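Side-chain contacts in iron superoxide dismutase (Trypanosoma cruzi, PDB 2GPC), which probably catalyses the conversion of superoxide into oxygen and hydrogen peroxide at a mononuclear iron centre: residues 33-38 with 73-78; 56-61 with 67-72; 100-103 with 107-110. All coordinates share one frame; numbering follows the deposited sequence.

Interactions 1 and 2 both use helix 63-80 of the alpha-hairpin region, and their centres lie about 10 Å apart. Interaction 1 brings Tyr35 of helix 21-44 up to the iron ligand His75, while interaction 2 packs the short helix 54-60 against an earlier turn of helix 63-80. The two touch directly: Tyr35 OH lies 3.1 Å from Gln71 NE2, a probable hydrogen bond, and Phe73 CB packs 3.5 Å from Ile58 CD1. Interaction 3 belongs to the C-terminal domain, with its centre about 30 Å from those of both others, across the centre of the chain. His75 of interaction 1 binds the iron, whereas the Ala70 side chain of interaction 2 stays about 11 Å from it.

Interaction 1: residues 33-38 with 73-78; sequences QGYVTK and FNHTFY. With FE2 (Fe (II) ion), chain C.
Tyr35 and His75 meet across two regular helical turns that run in roughly opposite directions, their CA atoms 9.9 Å apart, so that the space between the backbones is bridged by rings. Each ring has its CG beside the backbone N (chi1 -68° in Tyr35, -80° in His75), and the two side chains reach toward one another, crossing at about a right angle. The touch is narrow: Tyr35 CE2 lies 3.8 Å from His75 CE1. With the ring planes inclined at 45° and the centroids 5.7 Å apart, a corner of one ring meets a corner of the other.

The imidazole is fixed at both nitrogens. NE2 binds the iron at 2.1 Å, and the metal stands 3.0 Å from CE1 and 3.1 Å from CD2 of His75, straight ahead of the nitrogen. On the other side of the ring, ND1 is hydrogen-bonded to Gln71 O, one turn earlier on the same helix, which fixes the rotation of the ligand. His27, Asp160 and His164 bind the same ion; water 1, at 2.3 Å from the iron, makes the fifth ligand, as expected of the trigonal bipyramid of this family. Gln71, whose side-chain amide also meets the Tyr35 hydroxyl, thus steadies both rings, through its side chain and its carbonyl. This is consistent with the second-shell tyrosine that guards the substrate channel in iron and manganese superoxide dismutases.

Around the pair, Tyr35 also packs on Leu68 and Ile72 of helix 63-80 and on Phe120 of the second subunit, while Trp124 of strand 123-130 meets the His75 ring edge-to-face.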
ATOM      1  N   GLN A  33       1.713  10.415  13.477  1.00 11.52           N
ATOM      2  CA  GLN A  33       0.891  11.180  14.418  1.00 12.37           C
ATOM      3  C   GLN A  33      -0.584  11.059  14.102  1.00 12.27           C
ATOM      4  O   GLN A  33      -1.413  11.133  15.005  1.00 12.72           O
ATOM      5  CB  GLN A  33       1.302  12.653  14.473  1.00 12.50           C
ATOM      6  CG  GLN A  33       2.643  12.858  15.179  1.00 15.50           C
ATOM      7  CD  GLN A  33       2.546  12.958  16.697  1.00 16.30           C
ATOM      8  OE1 GLN A  33       1.588  12.464  17.322  1.00 17.87           O
ATOM      9  NE2 GLN A  33       3.561  13.578  17.302  1.00 18.42           N
ATOM     10  N   GLY A  34      -0.904  10.877  12.827  1.00 12.12           N
ATOM     11  CA  GLY A  34      -2.276  10.693  12.388  1.00 12.21           C
ATOM     12  C   GLY A  34      -2.887   9.448  13.003  1.00 12.14           C
ATOM     13  O   GLY A  34      -4.050   9.469  13.398  1.00 11.89           O
ATOM     14  N   TYR A  35      -2.106   8.369  13.091  1.00 11.66           N
ATOM     15  CA  TYR A  35      -2.566   7.153  13.755  1.00 11.68           C
ATOM     16  C   TYR A  35      -2.836   7.416  15.237  1.00 11.90           C
ATOM     17  O   TYR A  35      -3.813   6.919  15.796  1.00 11.66           O
ATOM     18  CB  TYR A  35      -1.548   6.017  13.597  1.00 11.84           C
ATOM     19  CG  TYR A  35      -1.408   5.494  12.186  1.00 11.50           C
ATOM     20  CD1 TYR A  35      -2.518   5.032  11.487  1.00 12.57           C
ATOM     21  CD2 TYR A  35      -0.169   5.444  11.552  1.00 13.43           C
ATOM     22  CE1 TYR A  35      -2.409   4.533  10.206  1.00 13.06           C
ATOM     23  CE2 TYR A  35      -0.050   4.940  10.248  1.00 11.87           C
ATOM     24  CZ  TYR A  35      -1.180   4.483   9.595  1.00 13.57           C
ATOM     25  OH  TYR A  35      -1.103   4.000   8.320  1.00 15.28           O
ATOM     26  N   VAL A  36      -1.970   8.201  15.870  1.00 12.05           N
ATOM     27  CA  VAL A  36      -2.144   8.557  17.274  1.00 12.05           C
ATOM     28  C   VAL A  36      -3.437   9.370  17.477  1.00 12.47           C
ATOM     29  O   VAL A  36      -4.216   9.084  18.388  1.00 11.96           O
ATOM     30  CB  VAL A  36      -0.932   9.359  17.814  1.00 12.33           C
ATOM     31  CG1 VAL A  36      -1.187   9.838  19.233  1.00 12.19           C
ATOM     32  CG2 VAL A  36       0.334   8.528  17.757  1.00 12.95           C
ATOM     33  N   THR A  37      -3.661  10.363  16.618  1.00 12.48           N
ATOM     34  CA  THR A  37      -4.871  11.176  16.655  1.00 13.09           C
ATOM     35  C   THR A  37      -6.126  10.302  16.509  1.00 13.22           C
ATOM     36  O   THR A  37      -7.054  10.398  17.311  1.00 12.82           O
ATOM     37  CB  THR A  37      -4.802  12.251  15.550  1.00 13.40           C
ATOM     38  OG1 THR A  37      -3.708  13.137  15.829  1.00 13.80           O
ATOM     39  CG2 THR A  37      -6.065  13.143  15.530  1.00 14.34           C
ATOM     40  N   LYS A  38      -6.116   9.410  15.525  1.00 13.45           N
ATOM     41  CA  LYS A  38      -7.247   8.521  15.258  1.00 14.07           C
ATOM     42  C   LYS A  38      -7.517   7.550  16.415  1.00 13.88           C
ATOM     43  O   LYS A  38      -8.668   7.284  16.744  1.00 12.73           O
ATOM     44  CB  LYS A  38      -7.034   7.754  13.941  1.00 14.56           C
ATOM     45  CG  LYS A  38      -7.274   8.607  12.689  1.00 17.12           C
ATOM     46  CD  LYS A  38      -7.056   7.831  11.380  1.00 20.83           C
ATOM     47  CE  LYS A  38      -5.602   7.896  10.911  1.00 23.17           C
ATOM     48  NZ  LYS A  38      -5.424   7.602   9.460  1.00 26.45           N
ATOM     49  N   PHE A  73       2.955   1.291  17.022  1.00 10.37           N
ATOM     50  CA  PHE A  73       4.090   0.488  17.486  1.00 10.55           C
ATOM     51  C   PHE A  73       5.122   0.283  16.368  1.00 10.73           C
ATOM     52  O   PHE A  73       6.326   0.490  16.584  1.00 10.49           O
ATOM     53  CB  PHE A  73       3.597  -0.859  18.026  1.00 10.43           C
ATOM     54  CG  PHE A  73       4.698  -1.801  18.414  1.00 11.65           C
ATOM     55  CD1 PHE A  73       5.127  -1.886  19.739  1.00 13.35           C
ATOM     56  CD2 PHE A  73       5.319  -2.590  17.463  1.00 11.43           C
ATOM     57  CE1 PHE A  73       6.151  -2.759  20.097  1.00 13.65           C
ATOM     58  CE2 PHE A  73       6.329  -3.457  17.809  1.00 12.25           C
ATOM     59  CZ  PHE A  73       6.753  -3.540  19.141  1.00 12.38           C
ATOM     60  N   ASN A  74       4.656  -0.102  15.176  1.00 10.34           N
ATOM     61  CA  ASN A  74       5.566  -0.432  14.066  1.00 10.48           C
ATOM     62  C   ASN A  74       6.399   0.790  13.652  1.00 10.49           C
ATOM     63  O   ASN A  74       7.583   0.662  13.375  1.00 10.87           O
ATOM     64  CB  ASN A  74       4.808  -0.966  12.836  1.00 10.44           C
ATOM     65  CG  ASN A  74       4.131  -2.307  13.083  1.00 10.88           C
ATOM     66  OD1 ASN A  74       4.474  -3.016  14.011  1.00 10.51           O
ATOM     67  ND2 ASN A  74       3.160  -2.658  12.230  1.00  9.74           N
ATOM     68  N   HIS A  75       5.783   1.970  13.633  1.00  9.97           N
ATOM     69  CA  HIS A  75       6.483   3.187  13.214  1.00  9.90           C
ATOM     70  C   HIS A  75       7.534   3.585  14.236  1.00 10.13           C
ATOM     71  O   HIS A  75       8.650   3.918  13.870  1.00  9.76           O
ATOM     72  CB  HIS A  75       5.502   4.341  12.939  1.00  9.72           C
ATOM     73  CG  HIS A  75       4.855   4.238  11.601  1.00  9.62           C
ATOM     74  ND1 HIS A  75       3.791   3.396  11.362  1.00  8.83           N
ATOM     75  CD2 HIS A  75       5.162   4.806  10.413  1.00  9.95           C
ATOM     76  CE1 HIS A  75       3.457   3.465  10.088  1.00  7.90           C
ATOM     77  NE2 HIS A  75       4.266   4.318   9.488  1.00  9.58           N
ATOM     78  N   THR A  76       7.190   3.519  15.516  1.00 10.49           N
ATOM     79  CA  THR A  76       8.169   3.817  16.568  1.00 10.25           C
ATOM     80  C   THR A  76       9.358   2.863  16.479  1.00 10.60           C
ATOM     81  O   THR A  76      10.508   3.291  16.561  1.00 10.39           O
ATOM     82  CB  THR A  76       7.514   3.797  17.966  1.00 10.62           C
ATOM     83  OG1 THR A  76       6.683   4.956  18.125  1.00  9.88           O
ATOM     84  CG2 THR A  76       8.564   3.956  19.074  1.00 10.23           C
ATOM     85  N   PHE A  77       9.085   1.580  16.273  1.00 10.60           N
ATOM     86  CA  PHE A  77      10.145   0.578  16.134  1.00 11.00           C
ATOM     87  C   PHE A  77      11.006   0.822  14.893  1.00 10.53           C
ATOM     88  O   PHE A  77      12.202   0.540  14.886  1.00 10.15           O
ATOM     89  CB  PHE A  77       9.548  -0.831  16.097  1.00 11.20           C
ATOM     90  CG  PHE A  77      10.513  -1.895  16.485  1.00 13.46           C
ATOM     91  CD1 PHE A  77      10.594  -2.336  17.799  1.00 16.02           C
ATOM     92  CD2 PHE A  77      11.367  -2.446  15.540  1.00 14.93           C
ATOM     93  CE1 PHE A  77      11.524  -3.320  18.164  1.00 16.43           C
ATOM     94  CE2 PHE A  77      12.291  -3.423  15.897  1.00 15.29           C
ATOM     95  CZ  PHE A  77      12.375  -3.853  17.206  1.00 15.42           C
ATOM     96  N   TYR A  78      10.373   1.355  13.855  1.00  9.84           N
ATOM     97  CA  TYR A  78      11.037   1.704  12.599  1.00  9.42           C
ATOM     98  C   TYR A  78      12.042   2.861  12.772  1.00  9.57           C
ATOM     99  O   TYR A  78      13.181   2.766  12.305  1.00  8.65           O
ATOM    100  CB  TYR A  78       9.969   2.061  11.570  1.00  9.34           C
ATOM    101  CG  TYR A  78      10.448   2.672  10.273  1.00  8.31           C
ATOM    102  CD1 TYR A  78      11.328   1.995   9.426  1.00  8.29           C
ATOM    103  CD2 TYR A  78       9.979   3.909   9.871  1.00  6.93           C
ATOM    104  CE1 TYR A  78      11.725   2.560   8.201  1.00  9.06           C
ATOM    105  CE2 TYR A  78      10.378   4.487   8.677  1.00  8.45           C
ATOM    106  CZ  TYR A  78      11.251   3.809   7.843  1.00  8.29           C
ATOM    107  OH  TYR A  78      11.619   4.409   6.658  1.00 10.13           O
TER
HETATM  108 FE   FE2 C 195       4.752   4.226   7.443  1.00 10.61          FE
HETATM  109  O   HOH W   1       3.561   2.301   7.305  1.00  9.46           O

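Interaction 2: residues 56-61 with 67-72; sequences EIIRTE and NLAAQI
Ile57 and Ile58 close on the methyl of Ala69, which sits at the centre of the contact. Ile57 supplies its CG2 branch, anti to the backbone N, and this methyl presses to 3.4 Å from Ala69 CB, tighter than usual for two carbons. Ile58 uses the other branch: its CG1 comes to 3.9 Å from Ala69 CB and 3.7 Å from Ala70 N, and its CD1 runs on over the backbone to 3.7 Å from Ala69 O. Two alanines, with nothing beyond CB, let Ile58 reach the helix backbone itself. This is consistent with an axis separation of 8.5 Å for the short segments, at 128° between their directions.

Behind the isoleucines, the end of helix 54-60 is tied down. Thr60 OG1 donates to Glu56 O at 2.7 Å, arriving above the carbonyl plane, and Glu61 N bonds to Ile57 O. Lys52 is hydrogen-bonded to Thr60 and forms a salt bridge with Glu61.

Ile58 also packs on Phe66 of helix 63-80. From that helix, Leu68 and Ile72 pack on helix 21-44, which leaves helix 63-80 between two helical neighbours.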
ATOM      1  N   GLU A  56      -1.177  -3.824  24.613  1.00 17.03           N
ATOM      2  CA  GLU A  56      -2.351  -4.565  25.058  0.50 16.67           C
ATOM      3  C   GLU A  56      -3.388  -4.586  23.940  1.00 16.55           C
ATOM      4  O   GLU A  56      -4.026  -5.604  23.690  1.00 16.38           O
ATOM      5  CB  GLU A  56      -2.934  -3.945  26.343  0.50 16.92           C
ATOM      6  CG  GLU A  56      -2.403  -4.581  27.628  0.50 17.06           C
ATOM      7  CD  GLU A  56      -2.231  -3.619  28.797  0.50 16.91           C
ATOM      8  OE1 GLU A  56      -2.990  -2.629  28.928  0.50 15.09           O
ATOM      9  OE2 GLU A  56      -1.330  -3.880  29.623  0.50 18.02           O
ATOM     10  N   ILE A  57      -3.548  -3.444  23.269  1.00 15.95           N
ATOM     11  CA  ILE A  57      -4.473  -3.333  22.152  1.00 15.50           C
ATOM     12  C   ILE A  57      -4.065  -4.251  20.986  1.00 15.60           C
ATOM     13  O   ILE A  57      -4.915  -4.903  20.364  1.00 15.33           O
ATOM     14  CB  ILE A  57      -4.576  -1.859  21.656  1.00 15.30           C
ATOM     15  CG1 ILE A  57      -5.257  -0.967  22.698  1.00 15.58           C
ATOM     16  CG2 ILE A  57      -5.352  -1.803  20.353  1.00 14.75           C
ATOM     17  CD1 ILE A  57      -5.132   0.527  22.415  1.00 16.26           C
ATOM     18  N   ILE A  58      -2.780  -4.281  20.669  1.00 15.56           N
ATOM     19  CA  ILE A  58      -2.286  -5.103  19.569  1.00 16.07           C
ATOM     20  C   ILE A  58      -2.575  -6.599  19.843  1.00 16.85           C
ATOM     21  O   ILE A  58      -2.914  -7.357  18.934  1.00 15.64           O
ATOM     22  CB  ILE A  58      -0.770  -4.839  19.344  1.00 16.28           C
ATOM     23  CG1 ILE A  58      -0.546  -3.419  18.805  1.00 15.27           C
ATOM     24  CG2 ILE A  58      -0.173  -5.841  18.354  1.00 16.28           C
ATOM     25  CD1 ILE A  58       0.857  -2.892  18.957  1.00 15.42           C
ATOM     26  N   ARG A  59      -2.461  -6.995  21.105  1.00 18.09           N
ATOM     27  CA  ARG A  59      -2.605  -8.397  21.502  1.00 19.49           C
ATOM     28  C   ARG A  59      -4.058  -8.867  21.612  1.00 20.15           C
ATOM     29  O   ARG A  59      -4.331 -10.055  21.430  1.00 20.64           O
ATOM     30  CB  ARG A  59      -1.890  -8.632  22.835  1.00 19.94           C
ATOM     31  CG  ARG A  59      -0.378  -8.557  22.731  1.00 22.13           C
ATOM     32  CD  ARG A  59       0.371  -9.099  23.945  1.00 24.90           C
ATOM     33  NE  ARG A  59      -0.046  -8.455  25.194  1.00 27.72           N
ATOM     34  CZ  ARG A  59       0.650  -7.520  25.851  1.00 28.59           C
ATOM     35  NH1 ARG A  59       1.832  -7.099  25.410  1.00 29.08           N
ATOM     36  NH2 ARG A  59       0.146  -7.010  26.974  1.00 29.43           N
ATOM     37  N   THR A  60      -4.983  -7.945  21.890  1.00 20.62           N
ATOM     38  CA  THR A  60      -6.363  -8.308  22.258  1.00 20.93           C
ATOM     39  C   THR A  60      -7.463  -7.768  21.348  1.00 20.97           C
ATOM     40  O   THR A  60      -8.613  -8.193  21.466  1.00 21.68           O
ATOM     41  CB  THR A  60      -6.670  -7.843  23.698  1.00 21.28           C
ATOM     42  OG1 THR A  60      -6.654  -6.409  23.775  1.00 20.95           O
ATOM     43  CG2 THR A  60      -5.589  -8.297  24.684  1.00 20.94           C
ATOM     44  N   GLU A  61      -7.145  -6.825  20.466  1.00 20.35           N
ATOM     45  CA  GLU A  61      -8.161  -6.228  19.603  1.00 20.42           C
ATOM     46  C   GLU A  61      -7.889  -6.566  18.136  1.00 20.42           C
ATOM     47  O   GLU A  61      -6.806  -7.039  17.785  1.00 20.47           O
ATOM     48  CB  GLU A  61      -8.214  -4.705  19.784  1.00 20.49           C
ATOM     49  CG  GLU A  61      -8.466  -4.207  21.210  1.00 20.62           C
ATOM     50  CD  GLU A  61      -9.929  -4.272  21.652  1.00 21.12           C
ATOM     51  OE1 GLU A  61     -10.851  -4.351  20.799  1.00 21.32           O
ATOM     52  OE2 GLU A  61     -10.156  -4.245  22.876  1.00 22.22           O
ATOM     53  N   ASN A  67      -5.332  -1.949  13.725  1.00 12.16           N
ATOM     54  CA  ASN A  67      -4.492  -1.296  12.716  1.00 12.31           C
ATOM     55  C   ASN A  67      -3.849   0.007  13.220  1.00 11.92           C
ATOM     56  O   ASN A  67      -2.691   0.289  12.911  1.00 11.71           O
ATOM     57  CB  ASN A  67      -5.275  -1.007  11.425  1.00 12.14           C
ATOM     58  CG  ASN A  67      -5.767  -2.270  10.712  1.00 13.10           C
ATOM     59  OD1 ASN A  67      -5.274  -3.393  10.939  1.00 14.38           O
ATOM     60  ND2 ASN A  67      -6.745  -2.079   9.811  1.00  9.73           N
ATOM     61  N   LEU A  68      -4.603   0.798  13.984  1.00 11.63           N
ATOM     62  CA  LEU A  68      -4.099   2.049  14.517  1.00 11.51           C
ATOM     63  C   LEU A  68      -2.994   1.803  15.546  1.00 11.28           C
ATOM     64  O   LEU A  68      -1.927   2.372  15.438  1.00 10.67           O
ATOM     65  CB  LEU A  68      -5.230   2.878  15.148  1.00 12.00           C
ATOM     66  CG  LEU A  68      -6.346   3.350  14.201  1.00 11.91           C
ATOM     67  CD1 LEU A  68      -7.472   4.029  14.985  1.00 12.67           C
ATOM     68  CD2 LEU A  68      -5.797   4.262  13.114  1.00 12.89           C
ATOM     69  N   ALA A  69      -3.257   0.954  16.535  1.00 11.23           N
ATOM     70  CA  ALA A  69      -2.269   0.661  17.581  1.00 11.47           C
ATOM     71  C   ALA A  69      -1.019   0.000  16.998  1.00 11.38           C
ATOM     72  O   ALA A  69       0.104   0.337  17.359  1.00 11.71           O
ATOM     73  CB  ALA A  69      -2.880  -0.237  18.647  1.00 11.56           C
ATOM     74  N   ALA A  70      -1.220  -0.942  16.092  1.00 11.29           N
ATOM     75  CA  ALA A  70      -0.100  -1.654  15.478  1.00 11.23           C
ATOM     76  C   ALA A  70       0.761  -0.730  14.632  1.00 11.08           C
ATOM     77  O   ALA A  70       1.981  -0.849  14.636  1.00 11.55           O
ATOM     78  CB  ALA A  70      -0.592  -2.810  14.652  1.00 11.04           C
ATOM     79  N   GLN A  71       0.132   0.185  13.904  1.00 10.77           N
ATOM     80  CA  GLN A  71       0.878   1.124  13.078  1.00 10.85           C
ATOM     81  C   GLN A  71       1.686   2.074  13.952  1.00 10.60           C
ATOM     82  O   GLN A  71       2.783   2.458  13.589  1.00 11.22           O
ATOM     83  CB  GLN A  71      -0.031   1.911  12.136  1.00 10.77           C
ATOM     84  CG  GLN A  71      -0.536   1.106  10.935  1.00 11.43           C
ATOM     85  CD  GLN A  71       0.565   0.742   9.960  1.00 11.91           C
ATOM     86  OE1 GLN A  71       1.287  -0.218  10.183  1.00 11.43           O
ATOM     87  NE2 GLN A  71       0.695   1.510   8.877  1.00 14.62           N
ATOM     88  N   ILE A  72       1.146   2.433  15.109  1.00 10.50           N
ATOM     89  CA  ILE A  72       1.871   3.255  16.067  1.00 10.35           C
ATOM     90  C   ILE A  72       3.118   2.537  16.594  1.00 10.37           C
ATOM     91  O   ILE A  72       4.208   3.111  16.622  1.00 10.23           O
ATOM     92  CB  ILE A  72       0.930   3.692  17.218  1.00 10.53           C
ATOM     93  CG1 ILE A  72      -0.079   4.723  16.692  1.00 10.77           C
ATOM     94  CG2 ILE A  72       1.721   4.289  18.373  1.00 10.97           C
ATOM     95  CD1 ILE A  72      -1.257   4.979  17.616  1.00 11.99           C
TER

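Interaction 3: residues 100-103 with 107-110; sequences ASFG and KFKE
Different first torsions bring Phe102 and Phe108 together: Phe102 keeps CG beside its own nitrogen (chi1 -62°), whereas Phe108 swings CG to the far side from its nitrogen, with chi1 at 155°. The outcome is that Phe108 CB and CD1 come over one face of the Phe102 ring. The CB makes a CH-pi contact there, 4.0 Å from the centroid of the Phe102 ring, and CD1 covers the rim, 3.6 Å from Phe102 CE2. The planes are turned 52° apart and the centroids are separated by 5.2 Å, too oblique for either a stack or a T-shaped pair.

These rings fill the inside of a tight corner between helix 92-102 and helix 105-118, part of the alpha+beta C-terminal domain of iron and manganese superoxide dismutases. Gly103 ends the first helix with a positive phi, a conformation that suits a residue without a side chain, and the chain re-enters a helix almost at once. Both phenylalanines rest on the antiparallel sheet of that domain, touching Leu127 and Val138; Phe102 reaches Leu136 too.

On the outer side of the corner the contact changes character. Lys107 lies extended beside the end of the first helix, with its CB 3.4 Å and its CD 3.5 Å from Phe102 O. The carbonyl oxygen is met by the methylenes of the lysine chain, in van der Waals contact, and not by its ammonium group. The backbone N of Lys107 is hydrogen-bonded to Ser104 OG in the intervening turn, and two residues further on Lys109 makes a cation-pi contact with Trp182.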
ATOM      1  N   ALA A 100      25.001 -17.480  12.970  1.00 14.35           N
ATOM      2  CA  ALA A 100      24.491 -18.778  13.409  1.00 14.46           C
ATOM      3  C   ALA A 100      23.160 -19.163  12.762  1.00 14.69           C
ATOM      4  O   ALA A 100      22.910 -20.347  12.521  1.00 14.84           O
ATOM      5  CB  ALA A 100      24.347 -18.803  14.915  1.00 14.66           C
ATOM      6  N   SER A 101      22.316 -18.172  12.479  1.00 14.75           N
ATOM      7  CA  SER A 101      20.980 -18.411  11.943  1.00 14.51           C
ATOM      8  C   SER A 101      20.937 -18.388  10.425  1.00 14.75           C
ATOM      9  O   SER A 101      20.140 -19.111   9.823  1.00 15.10           O
ATOM     10  CB  SER A 101      19.989 -17.370  12.482  1.00 14.94           C
ATOM     11  OG  SER A 101      19.645 -17.635  13.829  1.00 14.84           O
ATOM     12  N   PHE A 102      21.780 -17.563   9.809  1.00 14.42           N
ATOM     13  CA  PHE A 102      21.741 -17.326   8.356  1.00 14.80           C
ATOM     14  C   PHE A 102      22.988 -17.797   7.600  1.00 15.07           C
ATOM     15  O   PHE A 102      22.981 -17.834   6.367  1.00 15.39           O
ATOM     16  CB  PHE A 102      21.528 -15.837   8.061  1.00 14.40           C
ATOM     17  CG  PHE A 102      20.220 -15.296   8.576  1.00 13.87           C
ATOM     18  CD1 PHE A 102      19.035 -15.568   7.920  1.00 14.91           C
ATOM     19  CD2 PHE A 102      20.176 -14.511   9.714  1.00 13.31           C
ATOM     20  CE1 PHE A 102      17.824 -15.069   8.397  1.00 14.30           C
ATOM     21  CE2 PHE A 102      18.975 -14.014  10.193  1.00 12.65           C
ATOM     22  CZ  PHE A 102      17.798 -14.302   9.535  1.00 13.46           C
ATOM     23  N   GLY A 103      24.042 -18.152   8.337  1.00 15.37           N
ATOM     24  CA  GLY A 103      25.312 -18.571   7.770  1.00 15.47           C
ATOM     25  C   GLY A 103      26.299 -17.417   7.737  1.00 15.80           C
ATOM     26  O   GLY A 103      27.426 -17.533   8.226  1.00 16.15           O
ATOM     27  N   LYS A 107      24.276 -13.457   3.510  1.00 14.52           N
ATOM     28  CA  LYS A 107      23.106 -14.290   3.254  1.00 14.57           C
ATOM     29  C   LYS A 107      21.846 -13.718   3.940  1.00 13.70           C
ATOM     30  O   LYS A 107      20.766 -13.714   3.351  1.00 13.36           O
ATOM     31  CB  LYS A 107      23.370 -15.737   3.690  1.00 14.94           C
ATOM     32  CG  LYS A 107      24.203 -16.544   2.681  1.00 16.20           C
ATOM     33  CD  LYS A 107      24.629 -17.883   3.261  1.00 18.16           C
ATOM     34  CE  LYS A 107      25.294 -18.778   2.207  1.00 20.43           C
ATOM     35  NZ  LYS A 107      26.077 -19.891   2.843  1.00 20.96           N
ATOM     36  N   PHE A 108      21.998 -13.247   5.172  1.00 13.19           N
ATOM     37  CA  PHE A 108      20.927 -12.551   5.883  1.00 12.88           C
ATOM     38  C   PHE A 108      20.473 -11.344   5.063  1.00 13.09           C
ATOM     39  O   PHE A 108      19.282 -11.160   4.831  1.00 13.64           O
ATOM     40  CB  PHE A 108      21.383 -12.061   7.265  1.00 12.64           C
ATOM     41  CG  PHE A 108      20.591 -10.880   7.775  1.00 12.33           C
ATOM     42  CD1 PHE A 108      19.267 -11.038   8.179  1.00 12.78           C
ATOM     43  CD2 PHE A 108      21.147  -9.611   7.805  1.00 11.46           C
ATOM     44  CE1 PHE A 108      18.517  -9.936   8.615  1.00 10.99           C
ATOM     45  CE2 PHE A 108      20.409  -8.517   8.241  1.00 11.40           C
ATOM     46  CZ  PHE A 108      19.099  -8.685   8.651  1.00 11.65           C
ATOM     47  N   LYS A 109      21.428 -10.541   4.620  1.00 12.93           N
ATOM     48  CA  LYS A 109      21.131  -9.289   3.942  1.00 13.22           C
ATOM     49  C   LYS A 109      20.379  -9.557   2.637  1.00 13.48           C
ATOM     50  O   LYS A 109      19.424  -8.850   2.320  1.00 12.95           O
ATOM     51  CB  LYS A 109      22.422  -8.497   3.701  1.00 13.36           C
ATOM     52  CG  LYS A 109      22.263  -7.308   2.788  1.00 14.55           C
ATOM     53  CD  LYS A 109      23.505  -6.434   2.761  1.00 14.83           C
ATOM     54  CE  LYS A 109      23.282  -5.242   1.857  1.00 16.17           C
ATOM     55  NZ  LYS A 109      24.450  -4.336   1.807  1.00 16.25           N
ATOM     56  N   GLU A 110      20.802 -10.583   1.897  1.00 13.80           N
ATOM     57  CA  GLU A 110      20.115 -10.970   0.676  1.00 14.72           C
ATOM     58  C   GLU A 110      18.664 -11.383   0.967  1.00 14.38           C
ATOM     59  O   GLU A 110      17.757 -10.995   0.236  1.00 14.32           O
ATOM     60  CB  GLU A 110      20.864 -12.097  -0.059  1.00 15.09           C
ATOM     61  CG  GLU A 110      20.144 -12.645  -1.295  1.00 18.32           C
ATOM     62  CD  GLU A 110      20.254 -11.741  -2.525  1.00 22.25           C
ATOM     63  OE1 GLU A 110      20.769 -10.600  -2.410  1.00 23.83           O
ATOM     64  OE2 GLU A 110      19.828 -12.176  -3.624  1.00 25.00           O
TER